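Sulfoquinovosidase (Escherichia coli, PDB 5AEG) hydrolyses sulfoquinovosyl diacylglycerides and simple sulfoquinovosides such as sulfoquinovosyl glycerol, releasing sulfoquinovose for sulfoglycolysis. Local coordinates at residues S318-K321 and Q322-E326; I390-N393 and M394-G398. One frame throughout, in Å; residues are numbered along the deposited sequence.

Interaction 1: S318-K321 and Q322-E326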
ATOM      1  N   SER A 318     -26.977 -20.447  -1.534  1.00 30.80           N
ATOM      2  CA  SER A 318     -26.753 -21.895  -1.587  1.00 34.16           C
ATOM      3  C   SER A 318     -25.533 -22.258  -2.451  1.00 32.84           C
ATOM      4  O   SER A 318     -24.853 -23.264  -2.149  1.00 29.80           O
ATOM      5  CB  SER A 318     -27.979 -22.663  -2.090  1.00 33.71           C
ATOM      6  OG  SER A 318     -28.353 -22.216  -3.384  1.00 32.71           O
ATOM      7  N   ARG A 319     -25.281 -21.493  -3.517  1.00 27.44           N
ATOM      8  CA  ARG A 319     -24.121 -21.768  -4.357  1.00 30.55           C
ATOM      9  C   ARG A 319     -22.801 -21.645  -3.583  1.00 30.51           C
ATOM     10  O   ARG A 319     -21.885 -22.427  -3.880  1.00 28.18           O
ATOM     11  CB  ARG A 319     -24.077 -20.949  -5.680  1.00 27.17           C
ATOM     12  CG  ARG A 319     -23.174 -21.531  -6.756  1.00 30.22           C
ATOM     13  CD  ARG A 319     -23.514 -23.002  -7.117  1.00 32.90           C
ATOM     14  NE  ARG A 319     -24.835 -23.032  -7.709  1.00 31.62           N
ATOM     15  CZ  ARG A 319     -25.079 -22.761  -8.987  1.00 31.81           C
ATOM     16  NH1 ARG A 319     -24.109 -22.496  -9.847  1.00 29.84           N
ATOM     17  NH2 ARG A 319     -26.334 -22.676  -9.414  1.00 35.02           N
ATOM     18  N   ILE A 320     -22.698 -20.664  -2.657  1.00 30.37           N
ATOM     19  CA  ILE A 320     -21.468 -20.455  -1.836  1.00 28.36           C
ATOM     20  C   ILE A 320     -21.206 -21.759  -1.091  1.00 33.05           C
ATOM     21  O   ILE A 320     -20.078 -22.258  -1.087  1.00 28.30           O
ATOM     22  CB  ILE A 320     -21.579 -19.265  -0.864  1.00 28.83           C
ATOM     23  CG1 ILE A 320     -21.575 -17.945  -1.672  1.00 27.72           C
ATOM     24  CG2 ILE A 320     -20.456 -19.296   0.182  1.00 29.46           C
ATOM     25  CD1 ILE A 320     -21.905 -16.712  -0.864  1.00 27.20           C
ATOM     26  N   LYS A 321     -22.265 -22.389  -0.572  1.00 30.50           N
ATOM     27  CA  LYS A 321     -22.076 -23.660   0.186  1.00 34.34           C
ATOM     28  C   LYS A 321     -21.540 -24.757  -0.684  1.00 30.44           C
ATOM     29  O   LYS A 321     -20.576 -25.431  -0.325  1.00 31.49           O
ATOM     30  CB  LYS A 321     -23.371 -24.086   0.893  1.00 39.32           C
ATOM     31  CG  LYS A 321     -23.888 -23.075   1.913  1.00 46.21           C
ATOM     32  CD  LYS A 321     -23.068 -23.062   3.195  1.00 55.07           C
ATOM     33  CE  LYS A 321     -23.432 -21.923   4.174  1.00 64.34           C
ATOM     34  NZ  LYS A 321     -22.602 -20.650   4.009  1.00 59.80           N
ATOM     35  N   GLN A 322     -22.112 -24.895  -1.858  1.00 30.65           N
ATOM     36  CA  GLN A 322     -21.665 -25.880  -2.795  1.00 31.70           C
ATOM     37  C   GLN A 322     -20.179 -25.641  -3.188  1.00 33.47           C
ATOM     38  O   GLN A 322     -19.315 -26.554  -3.192  1.00 26.34           O
ATOM     39  CB  GLN A 322     -22.600 -25.846  -3.994  1.00 35.66           C
ATOM     40  CG  GLN A 322     -22.173 -26.716  -5.174  1.00 46.13           C
ATOM     41  CD  GLN A 322     -23.123 -26.621  -6.373  1.00 63.37           C
ATOM     42  OE1 GLN A 322     -24.355 -26.551  -6.184  1.00 81.31           O
ATOM     43  NE2 GLN A 322     -22.557 -26.621  -7.628  1.00 68.57           N
ATOM     44  N   TRP A 323     -19.859 -24.380  -3.483  1.00 28.01           N
ATOM     45  CA  TRP A 323     -18.460 -24.086  -3.856  1.00 27.39           C
ATOM     46  C   TRP A 323     -17.510 -24.395  -2.709  1.00 24.39           C
ATOM     47  O   TRP A 323     -16.423 -24.980  -2.917  1.00 29.17           O
ATOM     48  CB  TRP A 323     -18.331 -22.578  -4.345  1.00 25.36           C
ATOM     49  CG  TRP A 323     -18.929 -22.294  -5.712  1.00 23.83           C
ATOM     50  CD1 TRP A 323     -19.108 -23.148  -6.717  1.00 25.44           C
ATOM     51  CD2 TRP A 323     -19.414 -21.016  -6.184  1.00 26.07           C
ATOM     52  NE1 TRP A 323     -19.652 -22.509  -7.811  1.00 26.67           N
ATOM     53  CE2 TRP A 323     -19.872 -21.205  -7.492  1.00 28.81           C
ATOM     54  CE3 TRP A 323     -19.510 -19.744  -5.608  1.00 27.22           C
ATOM     55  CZ2 TRP A 323     -20.354 -20.166  -8.269  1.00 27.37           C
ATOM     56  CZ3 TRP A 323     -20.057 -18.709  -6.386  1.00 27.31           C
ATOM     57  CH2 TRP A 323     -20.466 -18.938  -7.687  1.00 24.69           C
ATOM     58  N   ASN A 324     -17.905 -24.027  -1.496  1.00 26.84           N
ATOM     59  CA  ASN A 324     -17.060 -24.270  -0.336  1.00 27.89           C
ATOM     60  C   ASN A 324     -16.805 -25.788  -0.203  1.00 31.38           C
ATOM     61  O   ASN A 324     -15.667 -26.229  -0.053  1.00 31.05           O
ATOM     62  CB  ASN A 324     -17.682 -23.732   0.924  1.00 28.91           C
ATOM     63  CG  ASN A 324     -17.702 -22.250   0.996  1.00 33.10           C
ATOM     64  OD1 ASN A 324     -17.126 -21.450   0.150  1.00 32.07           O
ATOM     65  ND2 ASN A 324     -18.342 -21.826   2.001  1.00 27.16           N
ATOM     66  N   GLN A 325     -17.852 -26.594  -0.364  1.00 30.03           N
ATOM     67  CA  GLN A 325     -17.658 -28.079  -0.433  1.00 37.33           C
ATOM     68  C   GLN A 325     -16.656 -28.566  -1.397  1.00 35.93           C
ATOM     69  O   GLN A 325     -16.042 -29.594  -1.133  1.00 35.34           O
ATOM     70  CB  GLN A 325     -18.966 -28.825  -0.692  1.00 41.73           C
ATOM     71  CG  GLN A 325     -19.763 -28.959   0.615  1.00 51.30           C
ATOM     72  CD  GLN A 325     -21.257 -29.220   0.368  1.00 65.93           C
ATOM     73  OE1 GLN A 325     -21.634 -29.788  -0.664  1.00 74.05           O
ATOM     74  NE2 GLN A 325     -22.111 -28.826   1.324  1.00 71.79           N
ATOM     75  N   GLU A 326     -16.479 -27.864  -2.513  1.00 35.05           N
ATOM     76  CA  GLU A 326     -15.485 -28.207  -3.530  1.00 31.38           C
ATOM     77  C   GLU A 326     -14.141 -27.455  -3.368  1.00 31.67           C
ATOM     78  O   GLU A 326     -13.335 -27.416  -4.308  1.00 30.69           O
ATOM     79  CB  GLU A 326     -16.072 -27.847  -4.886  1.00 36.33           C
ATOM     80  CG  GLU A 326     -17.376 -28.568  -5.199  1.00 44.51           C
ATOM     81  CD  GLU A 326     -18.069 -28.023  -6.437  1.00 49.58           C
ATOM     82  OE1 GLU A 326     -17.688 -26.925  -6.982  1.00 39.27           O
ATOM     83  OE2 GLU A 326     -19.060 -28.680  -6.828  1.00 56.80           O
TER
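Arg319 lays the start of its side chain across the indole of Trp323, one helical turn further along helix 316-325, and shows how a charged residue can present hydrocarbon to a ring. Its CG stands 3.6 Å from the centroid of the six-membered ring of Trp323, a CH-pi contact over one face, offset toward the rim. The methylene reaches this place because CG lies anti to the backbone N of Arg319 (chi1 -160°), while bends at chi2 and chi3 turn the remainder of the chain away. The guanidinium consequently stands at 84° to the indole plane, so the charged group does not lie flat on the ring. Gln322 runs alongside Arg319 and points the same way, with its amide plane within 13° of the guanidinium. The two side chains meet through carbon, Arg319 CD lying 3.7 Å from Gln322 CD.

On another side of the helix Ile320 and Asn324 also lie side by side. Beneath these pairings the backbone keeps regular i to i+4 bonds, among them Trp323 N to Arg319 O at 2.8 Å and Gln325 N to Lys321 O at 3.0 Å.

The polar ends of the first pair look to the preceding barrel helix, 265-277: Arg319 NH1 forms a salt bridge with Glu266 and a hydrogen bond with Gln269, whose OE1 also accepts from Trp323 NE1. A leucine in place of Trp323 would probably leave Gln269 OE1 without its indole donor and the Arg319 methylene without the face on which it rests. The chemistry thus divides Arg319 in two: its CG methylene rests on one face of the indole, and its charged end ties the helix to its neighbour in the TIM barrel.

Interaction 2: I390-N393 and M394-G398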
ATOM      1  N   ILE A 390     -20.974  -5.285   7.537  1.00 27.17           N
ATOM      2  CA  ILE A 390     -19.996  -6.266   7.106  1.00 25.55           C
ATOM      3  C   ILE A 390     -20.343  -7.615   7.691  1.00 26.14           C
ATOM      4  O   ILE A 390     -20.360  -8.625   6.970  1.00 27.13           O
ATOM      5  CB  ILE A 390     -18.509  -5.849   7.453  1.00 24.81           C
ATOM      6  CG1 ILE A 390     -18.076  -4.615   6.633  1.00 24.85           C
ATOM      7  CG2 ILE A 390     -17.534  -6.960   7.047  1.00 25.71           C
ATOM      8  CD1 ILE A 390     -16.863  -3.857   7.198  1.00 25.94           C
ATOM      9  N   LYS A 391     -20.622  -7.661   8.992  1.00 26.22           N
ATOM     10  CA  LYS A 391     -20.863  -8.950   9.664  1.00 28.72           C
ATOM     11  C   LYS A 391     -22.097  -9.670   9.155  1.00 28.09           C
ATOM     12  O   LYS A 391     -22.039 -10.848   8.900  1.00 30.70           O
ATOM     13  CB  LYS A 391     -20.932  -8.779  11.180  1.00 29.12           C
ATOM     14  CG  LYS A 391     -19.558  -8.536  11.745  1.00 33.06           C
ATOM     15  CD  LYS A 391     -19.574  -7.794  13.060  1.00 38.17           C
ATOM     16  CE  LYS A 391     -20.369  -8.485  14.122  1.00 40.75           C
ATOM     17  NZ  LYS A 391     -20.133  -7.657  15.367  1.00 42.77           N
ATOM     18  N   LYS A 392     -23.183  -8.932   8.953  1.00 31.77           N
ATOM     19  CA  LYS A 392     -24.461  -9.542   8.629  1.00 33.00           C
ATOM     20  C   LYS A 392     -24.586  -9.786   7.129  1.00 36.25           C
ATOM     21  O   LYS A 392     -25.105 -10.868   6.726  1.00 32.22           O
ATOM     22  CB  LYS A 392     -25.617  -8.709   9.193  1.00 45.06           C
ATOM     23  CG  LYS A 392     -26.994  -8.817   8.532  1.00 62.63           C
ATOM     24  CD  LYS A 392     -28.112  -9.395   9.424  1.00 78.19           C
ATOM     25  CE  LYS A 392     -27.852 -10.839   9.884  1.00 90.90           C
ATOM     26  NZ  LYS A 392     -27.488 -11.811   8.789  1.00 85.68           N
ATOM     27  N   ASN A 393     -24.059  -8.879   6.294  1.00 29.52           N
ATOM     28  CA  ASN A 393     -24.289  -8.980   4.874  1.00 29.08           C
ATOM     29  C   ASN A 393     -23.195  -9.749   4.072  1.00 28.26           C
ATOM     30  O   ASN A 393     -23.464 -10.257   2.994  1.00 28.39           O
ATOM     31  CB  ASN A 393     -24.553  -7.576   4.307  1.00 31.70           C
ATOM     32  CG  ASN A 393     -25.864  -6.948   4.832  1.00 33.57           C
ATOM     33  OD1 ASN A 393     -26.568  -7.550   5.552  1.00 37.45           O
ATOM     34  ND2 ASN A 393     -26.102  -5.735   4.520  1.00 34.52           N
ATOM     35  N   MET A 394     -22.000  -9.862   4.636  1.00 28.34           N
ATOM     36  CA  MET A 394     -20.864 -10.564   3.975  1.00 25.54           C
ATOM     37  C   MET A 394     -20.439 -11.780   4.758  1.00 24.14           C
ATOM     38  O   MET A 394     -20.394 -12.879   4.227  1.00 26.42           O
ATOM     39  CB  MET A 394     -19.696  -9.608   3.748  1.00 26.32           C
ATOM     40  CG  MET A 394     -20.183  -8.243   3.217  1.00 33.09           C
ATOM     41  SD  MET A 394     -18.897  -6.955   2.859  1.00 37.54           S
ATOM     42  CE  MET A 394     -18.309  -7.874   1.537  1.00 21.04           C
ATOM     43  N   ILE A 395     -20.109 -11.608   6.022  1.00 24.92           N
ATOM     44  CA  ILE A 395     -19.594 -12.761   6.789  1.00 27.87           C
ATOM     45  C   ILE A 395     -20.670 -13.820   6.979  1.00 30.60           C
ATOM     46  O   ILE A 395     -20.425 -14.987   6.714  1.00 28.35           O
ATOM     47  CB  ILE A 395     -19.034 -12.359   8.193  1.00 26.21           C
ATOM     48  CG1 ILE A 395     -17.789 -11.441   8.001  1.00 27.37           C
ATOM     49  CG2 ILE A 395     -18.648 -13.612   8.961  1.00 29.98           C
ATOM     50  CD1 ILE A 395     -17.196 -10.741   9.219  1.00 29.36           C
ATOM     51  N   GLU A 396     -21.858 -13.404   7.415  1.00 34.59           N
ATOM     52  CA  GLU A 396     -22.969 -14.348   7.576  1.00 36.49           C
ATOM     53  C   GLU A 396     -23.470 -14.927   6.280  1.00 35.10           C
ATOM     54  O   GLU A 396     -23.972 -15.997   6.318  1.00 34.53           O
ATOM     55  CB  GLU A 396     -24.098 -13.753   8.446  1.00 39.13           C
ATOM     56  CG  GLU A 396     -23.689 -13.792   9.904  1.00 44.51           C
ATOM     57  CD  GLU A 396     -24.724 -13.188  10.854  1.00 52.14           C
ATOM     58  OE1 GLU A 396     -25.936 -13.106  10.501  1.00 48.38           O
ATOM     59  OE2 GLU A 396     -24.299 -12.781  11.958  1.00 58.02           O
ATOM     60  N   LEU A 397     -23.288 -14.251   5.128  1.00 30.69           N
ATOM     61  CA  LEU A 397     -23.622 -14.813   3.857  1.00 29.77           C
ATOM     62  C   LEU A 397     -22.678 -15.965   3.517  1.00 29.72           C
ATOM     63  O   LEU A 397     -22.974 -16.794   2.662  1.00 32.86           O
ATOM     64  CB  LEU A 397     -23.582 -13.724   2.804  1.00 27.77           C
ATOM     65  CG  LEU A 397     -23.858 -14.073   1.322  1.00 29.47           C
ATOM     66  CD1 LEU A 397     -25.274 -14.477   1.047  1.00 33.45           C
ATOM     67  CD2 LEU A 397     -23.530 -12.903   0.447  1.00 28.65           C
ATOM     68  N   GLY A 398     -21.528 -16.047   4.196  1.00 31.68           N
ATOM     69  CA  GLY A 398     -20.564 -17.108   3.829  1.00 30.53           C
ATOM     70  C   GLY A 398     -19.358 -16.643   2.986  1.00 27.19           C
ATOM     71  O   GLY A 398     -18.559 -17.462   2.526  1.00 30.72           O
TER
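Ile390 and Met394 meet in the last turns of helix 380-395, which widens into a pi-type turn and finishes in a Schellman motif at Gly398. Backbone bonds follow this change of pitch. Ile390 O is gripped twice, by Met394 N from above the carbonyl plane and by Ile395 N almost straight on, both at 3.1 Å. Lys391 O then takes Glu396 N at 3.0 Å, again five residues on.

Apolar contacts cover the inward side. Ile390 CG2 is 4.4 Å from Met394 SD and equally far from Ile395 CD1, and all three residues pack on Trp402 of strand 401-404. Lys391 runs beside Ile395, its CG 4.1 Å from Ile395 CD1, while its ammonium pairs with Glu388 and Glu443.

Charge closes the exposed side. Lys392, bent at chi2, chi3 and chi4, folds back across the extended Glu396 to form a salt bridge, its NZ 2.6 Å from Glu396 OE1 and approaching from above the carboxylate plane. At the helix end Gly398 takes a positive phi of 102°, where a side chain would jam against the preceding carbonyl, and Gly398 N donates to Ile395 O at 2.9 Å.

In the fold
The two contacts sit on helices of the family 31 TIM barrel, with centres about 15 Å apart. Interaction 1 comes first along the chain and takes up most of helix 316-325, which precedes strand 329-334; interaction 2 ends helix 380-395, ahead of strand 401-404, with the short helix 343-351 between them in sequence. These strands are neighbours in the parallel barrel sheet. The middle of helix 316-325 meets the end of interaction 2: Ile320 CG2 lies 3.5 Å from Gly398 O, and Ile320 CD1 packs on the Leu397 carbonyl. Interaction 1 is remote from the catalytic and substrate-binding residues, whereas Met394 approaches to about 9 Å between side chains from Gln288, a substrate-binding residue. Together they join the barrel's outer helical layer to its strands.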